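Local atomic coordinates of aminoglycoside 6-adenylyltransferase (Bacillus subtilis, PDB entry 2PBE), a protein that transfers the adenylyl group of ATP to the 6-hydroxyl of streptomycin, and so mediates bacterial resistance to that antibiotic. Residues I12-A17 with K218-N223; L251-S256 with D269-I274. One frame throughout, in Å; residues are numbered along the deposited sequence.

Contact 1: I12-A17 with K218-N223; sequences IFLDFA and KRYLSN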
ATOM      1  N   ILE A  12     -11.060  -5.601   4.078  1.00 34.08           N
ATOM      2  CA  ILE A  12     -11.319  -6.413   5.249  1.00 32.20           C
ATOM      3  C   ILE A  12     -10.143  -7.325   5.606  1.00 31.99           C
ATOM      4  O   ILE A  12      -9.687  -7.334   6.746  1.00 31.67           O
ATOM      5  CB  ILE A  12     -12.595  -7.243   5.013  1.00 31.49           C
ATOM      6  CG1 ILE A  12     -13.772  -6.292   4.797  1.00 32.20           C
ATOM      7  CG2 ILE A  12     -12.864  -8.154   6.185  1.00 30.00           C
ATOM      8  CD1 ILE A  12     -15.061  -6.956   4.387  1.00 32.93           C
ATOM      9  N   PHE A  13      -9.646  -8.079   4.638  1.00 32.13           N
ATOM     10  CA  PHE A  13      -8.548  -8.991   4.907  1.00 33.35           C
ATOM     11  C   PHE A  13      -7.262  -8.279   5.313  1.00 33.31           C
ATOM     12  O   PHE A  13      -6.562  -8.709   6.233  1.00 32.18           O
ATOM     13  CB  PHE A  13      -8.254  -9.857   3.685  1.00 34.40           C
ATOM     14  CG  PHE A  13      -9.442 -10.609   3.144  1.00 36.12           C
ATOM     15  CD1 PHE A  13     -10.481 -11.057   3.989  1.00 37.01           C
ATOM     16  CD2 PHE A  13      -9.497 -10.928   1.771  1.00 36.71           C
ATOM     17  CE1 PHE A  13     -11.568 -11.816   3.466  1.00 37.73           C
ATOM     18  CE2 PHE A  13     -10.568 -11.685   1.225  1.00 37.64           C
ATOM     19  CZ  PHE A  13     -11.608 -12.132   2.073  1.00 38.07           C
ATOM     20  N   LEU A  14      -6.956  -7.197   4.613  1.00 33.70           N
ATOM     21  CA  LEU A  14      -5.755  -6.428   4.896  1.00 33.94           C
ATOM     22  C   LEU A  14      -5.891  -5.766   6.268  1.00 34.26           C
ATOM     23  O   LEU A  14      -4.973  -5.790   7.094  1.00 34.70           O
ATOM     24  CB  LEU A  14      -5.584  -5.367   3.804  1.00 34.85           C
ATOM     25  CG  LEU A  14      -4.292  -4.598   3.525  1.00 35.65           C
ATOM     26  CD1 LEU A  14      -4.084  -3.513   4.555  1.00 36.59           C
ATOM     27  CD2 LEU A  14      -3.126  -5.586   3.482  1.00 37.75           C
ATOM     28  N   ASP A  15      -7.064  -5.193   6.507  1.00 34.20           N
ATOM     29  CA  ASP A  15      -7.336  -4.510   7.763  1.00 34.69           C
ATOM     30  C   ASP A  15      -7.254  -5.471   8.941  1.00 31.77           C
ATOM     31  O   ASP A  15      -6.739  -5.132  10.012  1.00 31.15           O
ATOM     32  CB  ASP A  15      -8.720  -3.880   7.718  1.00 38.82           C
ATOM     33  CG  ASP A  15      -8.896  -2.821   8.765  1.00 42.32           C
ATOM     34  OD1 ASP A  15      -8.226  -1.770   8.636  1.00 47.34           O
ATOM     35  OD2 ASP A  15      -9.695  -3.039   9.709  1.00 43.41           O
ATOM     36  N   PHE A  16      -7.750  -6.678   8.728  1.00 29.20           N
ATOM     37  CA  PHE A  16      -7.718  -7.676   9.778  1.00 28.13           C
ATOM     38  C   PHE A  16      -6.284  -7.957  10.191  1.00 29.12           C
ATOM     39  O   PHE A  16      -5.929  -7.851  11.373  1.00 31.15           O
ATOM     40  CB  PHE A  16      -8.351  -8.977   9.311  1.00 27.30           C
ATOM     41  CG  PHE A  16      -8.359 -10.032  10.366  1.00 27.41           C
ATOM     42  CD1 PHE A  16      -9.122  -9.857  11.546  1.00 26.96           C
ATOM     43  CD2 PHE A  16      -7.588 -11.188  10.219  1.00 26.96           C
ATOM     44  CE1 PHE A  16      -9.116 -10.826  12.582  1.00 25.95           C
ATOM     45  CE2 PHE A  16      -7.563 -12.181  11.242  1.00 28.40           C
ATOM     46  CZ  PHE A  16      -8.325 -12.002  12.424  1.00 26.35           C
ATOM     47  N   ALA A  17      -5.464  -8.307   9.204  1.00 28.35           N
ATOM     48  CA  ALA A  17      -4.066  -8.631   9.426  1.00 27.24           C
ATOM     49  C   ALA A  17      -3.329  -7.514  10.147  1.00 27.34           C
ATOM     50  O   ALA A  17      -2.602  -7.772  11.110  1.00 27.50           O
ATOM     51  CB  ALA A  17      -3.395  -8.920   8.115  1.00 26.22           C
ATOM     52  N   LYS A 218      -5.718   4.119   1.579  1.00 46.26           N
ATOM     53  CA  LYS A 218      -6.667   4.667   2.545  1.00 44.53           C
ATOM     54  C   LYS A 218      -6.566   3.831   3.813  1.00 43.52           C
ATOM     55  O   LYS A 218      -6.895   4.288   4.918  1.00 44.22           O
ATOM     56  CB  LYS A 218      -8.099   4.616   2.005  1.00 42.91           C
ATOM     57  CG  LYS A 218      -9.016   5.570   2.715  1.00 41.09           C
ATOM     58  CD  LYS A 218     -10.438   5.424   2.227  1.00 42.82           C
ATOM     59  CE  LYS A 218     -11.304   6.579   2.703  1.00 43.23           C
ATOM     60  NZ  LYS A 218     -11.135   6.822   4.173  1.00 46.41           N
ATOM     61  N   ARG A 219      -6.104   2.599   3.634  1.00 43.09           N
ATOM     62  CA  ARG A 219      -5.955   1.667   4.742  1.00 43.61           C
ATOM     63  C   ARG A 219      -4.591   1.780   5.405  1.00 41.17           C
ATOM     64  O   ARG A 219      -4.149   0.857   6.071  1.00 43.51           O
ATOM     65  CB  ARG A 219      -6.142   0.238   4.248  1.00 47.03           C
ATOM     66  CG  ARG A 219      -6.592  -0.744   5.289  1.00 51.57           C
ATOM     67  CD  ARG A 219      -7.834  -1.404   4.770  1.00 56.34           C
ATOM     68  NE  ARG A 219      -8.847  -0.416   4.399  1.00 60.37           N
ATOM     69  CZ  ARG A 219      -9.436   0.437   5.242  1.00 61.46           C
ATOM     70  NH1 ARG A 219      -9.133   0.435   6.540  1.00 60.86           N
ATOM     71  NH2 ARG A 219     -10.298   1.340   4.780  1.00 61.67           N
ATOM     72  N   TYR A 220      -3.920   2.902   5.220  1.00 37.35           N
ATOM     73  CA  TYR A 220      -2.615   3.086   5.822  1.00 33.63           C
ATOM     74  C   TYR A 220      -2.483   4.486   6.349  1.00 32.64           C
ATOM     75  O   TYR A 220      -1.826   4.716   7.352  1.00 32.12           O
ATOM     76  CB  TYR A 220      -1.533   2.844   4.799  1.00 31.25           C
ATOM     77  CG  TYR A 220      -1.282   1.382   4.558  1.00 29.48           C
ATOM     78  CD1 TYR A 220      -0.710   0.562   5.568  1.00 28.68           C
ATOM     79  CD2 TYR A 220      -1.645   0.781   3.327  1.00 29.09           C
ATOM     80  CE1 TYR A 220      -0.507  -0.830   5.355  1.00 28.12           C
ATOM     81  CE2 TYR A 220      -1.464  -0.593   3.100  1.00 27.86           C
ATOM     82  CZ  TYR A 220      -0.899  -1.401   4.110  1.00 30.24           C
ATOM     83  OH  TYR A 220      -0.751  -2.753   3.845  1.00 29.74           O
ATOM     84  N   LEU A 221      -3.091   5.430   5.634  1.00 32.69           N
ATOM     85  CA  LEU A 221      -3.069   6.835   6.008  1.00 33.16           C
ATOM     86  C   LEU A 221      -4.142   7.103   7.048  1.00 33.49           C
ATOM     87  O   LEU A 221      -5.206   6.471   7.030  1.00 33.08           O
ATOM     88  CB  LEU A 221      -3.357   7.703   4.786  1.00 34.51           C
ATOM     89  CG  LEU A 221      -2.278   8.151   3.808  1.00 34.38           C
ATOM     90  CD1 LEU A 221      -1.144   7.156   3.758  1.00 35.67           C
ATOM     91  CD2 LEU A 221      -2.918   8.307   2.439  1.00 33.79           C
ATOM     92  N   SER A 222      -3.856   8.030   7.947  1.00 33.07           N
ATOM     93  CA  SER A 222      -4.810   8.420   8.959  1.00 34.37           C
ATOM     94  C   SER A 222      -5.824   9.280   8.202  1.00 36.11           C
ATOM     95  O   SER A 222      -5.671   9.499   6.996  1.00 36.97           O
ATOM     96  CB  SER A 222      -4.122   9.243  10.041  1.00 33.55           C
ATOM     97  OG  SER A 222      -3.593  10.432   9.502  1.00 34.11           O
ATOM     98  N   ASN A 223      -6.846   9.768   8.890  1.00 37.40           N
ATOM     99  CA  ASN A 223      -7.844  10.585   8.213  1.00 39.99           C
ATOM    100  C   ASN A 223      -7.260  11.929   7.815  1.00 40.39           C
ATOM    101  O   ASN A 223      -7.624  12.498   6.772  1.00 40.92           O
ATOM    102  CB  ASN A 223      -9.069  10.782   9.103  1.00 41.92           C
ATOM    103  CG  ASN A 223      -9.716   9.469   9.478  1.00 44.52           C
ATOM    104  OD1 ASN A 223      -9.802   8.552   8.646  1.00 45.97           O
ATOM    105  ND2 ASN A 223     -10.171   9.362  10.733  1.00 44.48           N
TER
HETATM  106  O   HOH W   1      -6.896   0.570   8.024  1.00 62.05           O
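Leu14 and Asp15, neighbours on helix 6-19, meet Arg219 and Tyr220 of the loop that follows strand 207-209. The helix belongs to the nucleotidyltransferase domain, where Phe13 and Ala17 pack on the other side against strand 45-51, and the loop leads into helix 223-230 of the helical part of the chain. Leu14 comes first. It swings CG away from its backbone N (chi1 -164°), which carries CD1 out to the loop, 3.5 Å from Tyr220 OH. The same methyl is 3.8 Å from Arg219 CG, so a single branch touches both loop residues. The leucine and tyrosine side chains cross at about a right angle, and the methyl reaches the ring obliquely near CZ. The ring of Tyr220 also stacks with Phe208 of strand 207-209. Asp15 supplies the polar half. Its OD1 forms a salt bridge with Arg219 NH1 at 3.2 Å, but the N-H...O angle of 139° marks a bent bond, and NH1 approaches from above the carboxylate, 58° out of its plane. The NE of Arg219 forms a second salt bridge, with Asp11 one helical turn before Asp15. The two acids thus grip different nitrogens of one guanidinium. A water donates to Asp15 OD1 at 2.8 Å and weakly to Arg219 O, and weakly accepts from Arg219 NH1.

Contact 2: L251-S256 with D269-I274; sequences LFRKYS and DYDEGI
The guanidinium of Arg253 receives the carboxylate of Asp271 at its edge, with Asp271 CG in the guanidinium plane and the two planes 31° apart. On the Arg253 side the geometry is nearly ideal: NE to Asp271 OD1 measures 3.0 Å, the N-H...O angle is 172°, and the oxygen lies practically in the guanidinium plane. On the aspartate side, NE meets the syn side of OD1 but stands 30° out of the carboxylate plane. Asp271 OD2 instead lies beside the aliphatic part of the arginine, 3.3 Å from Arg253 CG. A contact with an aromatic face is local to helix 238-263: Lys254 CG sits over the centre of one face of the Tyr255 ring, 4.2 Å above its plane. The salt bridge joins two helices of an all-helical bundle, 238-263 and 270-283, across their short connection, at the bundle surface. Both partners have further bonds. Arg253 NH2 is hydrogen-bonded to Thr275, just after 269-274, and Asp271 OD2 to Tyr267 in the connection, which probably helps to hold the turn of the carboxylate. The closest CA atoms of 251-256 and 269-274, those of Arg253 and Asp271, are 7.3 Å apart. Asp271 points toward 251-256, and the Arg253 chain, extended from CG to NE, crosses it at about a right angle, so that both side chains share the distance. Within helix 238-263, Ser256 OG donates to Phe252 O at 2.6 Å, on the opposite face of that carbonyl's plane from Ser256 N.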
ATOM      1  N   LEU A 251       3.118  19.242   0.464  1.00 23.40           N
ATOM      2  CA  LEU A 251       3.095  17.941   1.103  1.00 23.30           C
ATOM      3  C   LEU A 251       4.354  17.125   0.884  1.00 24.26           C
ATOM      4  O   LEU A 251       4.743  16.350   1.753  1.00 24.51           O
ATOM      5  CB  LEU A 251       1.881  17.157   0.640  1.00 22.85           C
ATOM      6  CG  LEU A 251       0.580  17.660   1.263  1.00 22.84           C
ATOM      7  CD1 LEU A 251      -0.609  16.992   0.617  1.00 22.99           C
ATOM      8  CD2 LEU A 251       0.592  17.382   2.773  1.00 23.82           C
ATOM      9  N   PHE A 252       4.999  17.298  -0.266  1.00 24.36           N
ATOM     10  CA  PHE A 252       6.205  16.523  -0.528  1.00 24.74           C
ATOM     11  C   PHE A 252       7.352  16.987   0.336  1.00 24.95           C
ATOM     12  O   PHE A 252       8.179  16.180   0.748  1.00 23.82           O
ATOM     13  CB  PHE A 252       6.642  16.613  -1.996  1.00 24.96           C
ATOM     14  CG  PHE A 252       7.519  15.471  -2.413  1.00 24.34           C
ATOM     15  CD1 PHE A 252       6.966  14.194  -2.579  1.00 24.71           C
ATOM     16  CD2 PHE A 252       8.901  15.648  -2.607  1.00 24.46           C
ATOM     17  CE1 PHE A 252       7.781  13.074  -2.944  1.00 26.31           C
ATOM     18  CE2 PHE A 252       9.750  14.538  -2.974  1.00 25.75           C
ATOM     19  CZ  PHE A 252       9.179  13.247  -3.141  1.00 25.63           C
ATOM     20  N   ARG A 253       7.411  18.290   0.590  1.00 25.74           N
ATOM     21  CA  ARG A 253       8.474  18.838   1.423  1.00 26.80           C
ATOM     22  C   ARG A 253       8.294  18.211   2.791  1.00 26.90           C
ATOM     23  O   ARG A 253       9.214  17.628   3.351  1.00 26.84           O
ATOM     24  CB  ARG A 253       8.358  20.366   1.545  1.00 25.93           C
ATOM     25  CG  ARG A 253       8.642  21.106   0.253  1.00 26.32           C
ATOM     26  CD  ARG A 253       8.350  22.612   0.356  1.00 27.62           C
ATOM     27  NE  ARG A 253       8.483  23.249  -0.955  1.00 26.17           N
ATOM     28  CZ  ARG A 253       7.511  23.920  -1.576  1.00 28.94           C
ATOM     29  NH1 ARG A 253       6.322  24.059  -1.011  1.00 28.13           N
ATOM     30  NH2 ARG A 253       7.734  24.459  -2.775  1.00 30.29           N
ATOM     31  N   LYS A 254       7.076  18.346   3.299  1.00 26.99           N
ATOM     32  CA  LYS A 254       6.706  17.830   4.598  1.00 28.47           C
ATOM     33  C   LYS A 254       7.174  16.383   4.812  1.00 29.25           C
ATOM     34  O   LYS A 254       7.963  16.107   5.718  1.00 32.06           O
ATOM     35  CB  LYS A 254       5.189  17.928   4.766  1.00 28.04           C
ATOM     36  CG  LYS A 254       4.702  17.520   6.149  1.00 29.27           C
ATOM     37  CD  LYS A 254       3.244  17.882   6.388  1.00 30.19           C
ATOM     38  CE  LYS A 254       2.793  17.327   7.732  1.00 29.57           C
ATOM     39  NZ  LYS A 254       1.382  17.626   8.058  1.00 33.62           N
ATOM     40  N   TYR A 255       6.726  15.466   3.961  1.00 28.57           N
ATOM     41  CA  TYR A 255       7.096  14.063   4.127  1.00 28.27           C
ATOM     42  C   TYR A 255       8.511  13.657   3.776  1.00 28.51           C
ATOM     43  O   TYR A 255       9.051  12.729   4.390  1.00 27.73           O
ATOM     44  CB  TYR A 255       6.061  13.198   3.415  1.00 27.79           C
ATOM     45  CG  TYR A 255       4.737  13.353   4.131  1.00 29.62           C
ATOM     46  CD1 TYR A 255       4.571  12.865   5.463  1.00 28.89           C
ATOM     47  CD2 TYR A 255       3.680  14.116   3.566  1.00 29.48           C
ATOM     48  CE1 TYR A 255       3.393  13.153   6.219  1.00 29.11           C
ATOM     49  CE2 TYR A 255       2.490  14.410   4.314  1.00 30.01           C
ATOM     50  CZ  TYR A 255       2.358  13.929   5.644  1.00 31.07           C
ATOM     51  OH  TYR A 255       1.239  14.248   6.403  1.00 32.92           O
ATOM     52  N   SER A 256       9.118  14.326   2.802  1.00 28.73           N
ATOM     53  CA  SER A 256      10.493  13.993   2.434  1.00 29.49           C
ATOM     54  C   SER A 256      11.404  14.529   3.531  1.00 29.85           C
ATOM     55  O   SER A 256      12.436  13.928   3.829  1.00 30.52           O
ATOM     56  CB  SER A 256      10.872  14.589   1.076  1.00 27.87           C
ATOM     57  OG  SER A 256      10.748  15.998   1.094  1.00 32.88           O
ATOM     58  N   ASP A 269      18.412  19.042  -2.992  1.00 33.57           N
ATOM     59  CA  ASP A 269      18.276  20.457  -3.294  1.00 34.74           C
ATOM     60  C   ASP A 269      17.278  20.656  -4.426  1.00 33.70           C
ATOM     61  O   ASP A 269      17.084  21.784  -4.911  1.00 33.92           O
ATOM     62  CB  ASP A 269      19.630  21.086  -3.667  1.00 37.21           C
ATOM     63  CG  ASP A 269      20.304  20.398  -4.846  1.00 41.15           C
ATOM     64  OD1 ASP A 269      19.644  20.177  -5.880  1.00 44.09           O
ATOM     65  OD2 ASP A 269      21.508  20.087  -4.762  1.00 44.77           O
ATOM     66  N   TYR A 270      16.644  19.561  -4.836  1.00 30.41           N
ATOM     67  CA  TYR A 270      15.659  19.615  -5.896  1.00 28.09           C
ATOM     68  C   TYR A 270      14.506  20.529  -5.505  1.00 28.17           C
ATOM     69  O   TYR A 270      13.986  21.263  -6.336  1.00 28.38           O
ATOM     70  CB  TYR A 270      15.116  18.227  -6.201  1.00 28.22           C
ATOM     71  CG  TYR A 270      16.174  17.163  -6.392  1.00 29.23           C
ATOM     72  CD1 TYR A 270      17.333  17.412  -7.163  1.00 28.52           C
ATOM     73  CD2 TYR A 270      15.988  15.859  -5.854  1.00 29.30           C
ATOM     74  CE1 TYR A 270      18.295  16.376  -7.405  1.00 30.04           C
ATOM     75  CE2 TYR A 270      16.935  14.818  -6.081  1.00 29.59           C
ATOM     76  CZ  TYR A 270      18.083  15.079  -6.863  1.00 29.82           C
ATOM     77  OH  TYR A 270      18.995  14.077  -7.130  1.00 32.16           O
ATOM     78  N   ASP A 271      14.104  20.469  -4.240  1.00 28.37           N
ATOM     79  CA  ASP A 271      13.006  21.287  -3.719  1.00 28.56           C
ATOM     80  C   ASP A 271      13.297  22.756  -4.024  1.00 29.46           C
ATOM     81  O   ASP A 271      12.600  23.421  -4.802  1.00 29.07           O
ATOM     82  CB  ASP A 271      12.900  21.067  -2.201  1.00 28.51           C
ATOM     83  CG  ASP A 271      11.885  21.992  -1.505  1.00 29.16           C
ATOM     84  OD1 ASP A 271      11.215  22.813  -2.168  1.00 29.24           O
ATOM     85  OD2 ASP A 271      11.766  21.882  -0.254  1.00 27.68           O
ATOM     86  N   GLU A 272      14.349  23.247  -3.394  1.00 30.38           N
ATOM     87  CA  GLU A 272      14.789  24.617  -3.548  1.00 32.71           C
ATOM     88  C   GLU A 272      15.021  25.037  -5.002  1.00 31.88           C
ATOM     89  O   GLU A 272      14.573  26.105  -5.432  1.00 32.10           O
ATOM     90  CB  GLU A 272      16.071  24.792  -2.755  1.00 36.48           C
ATOM     91  CG  GLU A 272      16.625  26.169  -2.730  1.00 43.60           C
ATOM     92  CD  GLU A 272      17.856  26.218  -1.864  1.00 48.89           C
ATOM     93  OE1 GLU A 272      18.820  25.473  -2.182  1.00 51.00           O
ATOM     94  OE2 GLU A 272      17.857  26.984  -0.869  1.00 52.67           O
ATOM     95  N   GLY A 273      15.752  24.216  -5.740  1.00 30.76           N
ATOM     96  CA  GLY A 273      16.032  24.532  -7.127  1.00 29.95           C
ATOM     97  C   GLY A 273      14.780  24.692  -7.969  1.00 31.18           C
ATOM     98  O   GLY A 273      14.643  25.665  -8.728  1.00 31.31           O
ATOM     99  N   ILE A 274      13.847  23.747  -7.833  1.00 30.24           N
ATOM    100  CA  ILE A 274      12.610  23.780  -8.602  1.00 30.32           C
ATOM    101  C   ILE A 274      11.580  24.759  -8.085  1.00 31.44           C
ATOM    102  O   ILE A 274      10.740  25.251  -8.839  1.00 31.82           O
ATOM    103  CB  ILE A 274      12.001  22.360  -8.717  1.00 28.88           C
ATOM    104  CG1 ILE A 274      13.047  21.393  -9.290  1.00 29.03           C
ATOM    105  CG2 ILE A 274      10.765  22.385  -9.587  1.00 27.60           C
ATOM    106  CD1 ILE A 274      13.817  21.904 -10.530  1.00 27.16           C
TER

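How the contacts relate
From the N terminus, helix 6-19 supplies the first half of contact 1. The chain then lays down most of the mixed sheet and the long helices 151-173 and 177-204, and returns to the sheet with strand 207-209; the loop after that strand closes the contact, 201 residues on. Contact 1 therefore spans most of the chain, joining the N-terminal nucleotidyltransferase part to the loop leading into helix 223-230. Contact 2 opens only afterwards, on helix 238-263, and closes 13 residues later on helix 270-283, a local pairing of consecutive helices. The two are in series, neither nested nor crossed, with centres about 28 Å apart. Helix 223-230 lies between them along the chain, and its Glu228 bonds Lys254 and Tyr255.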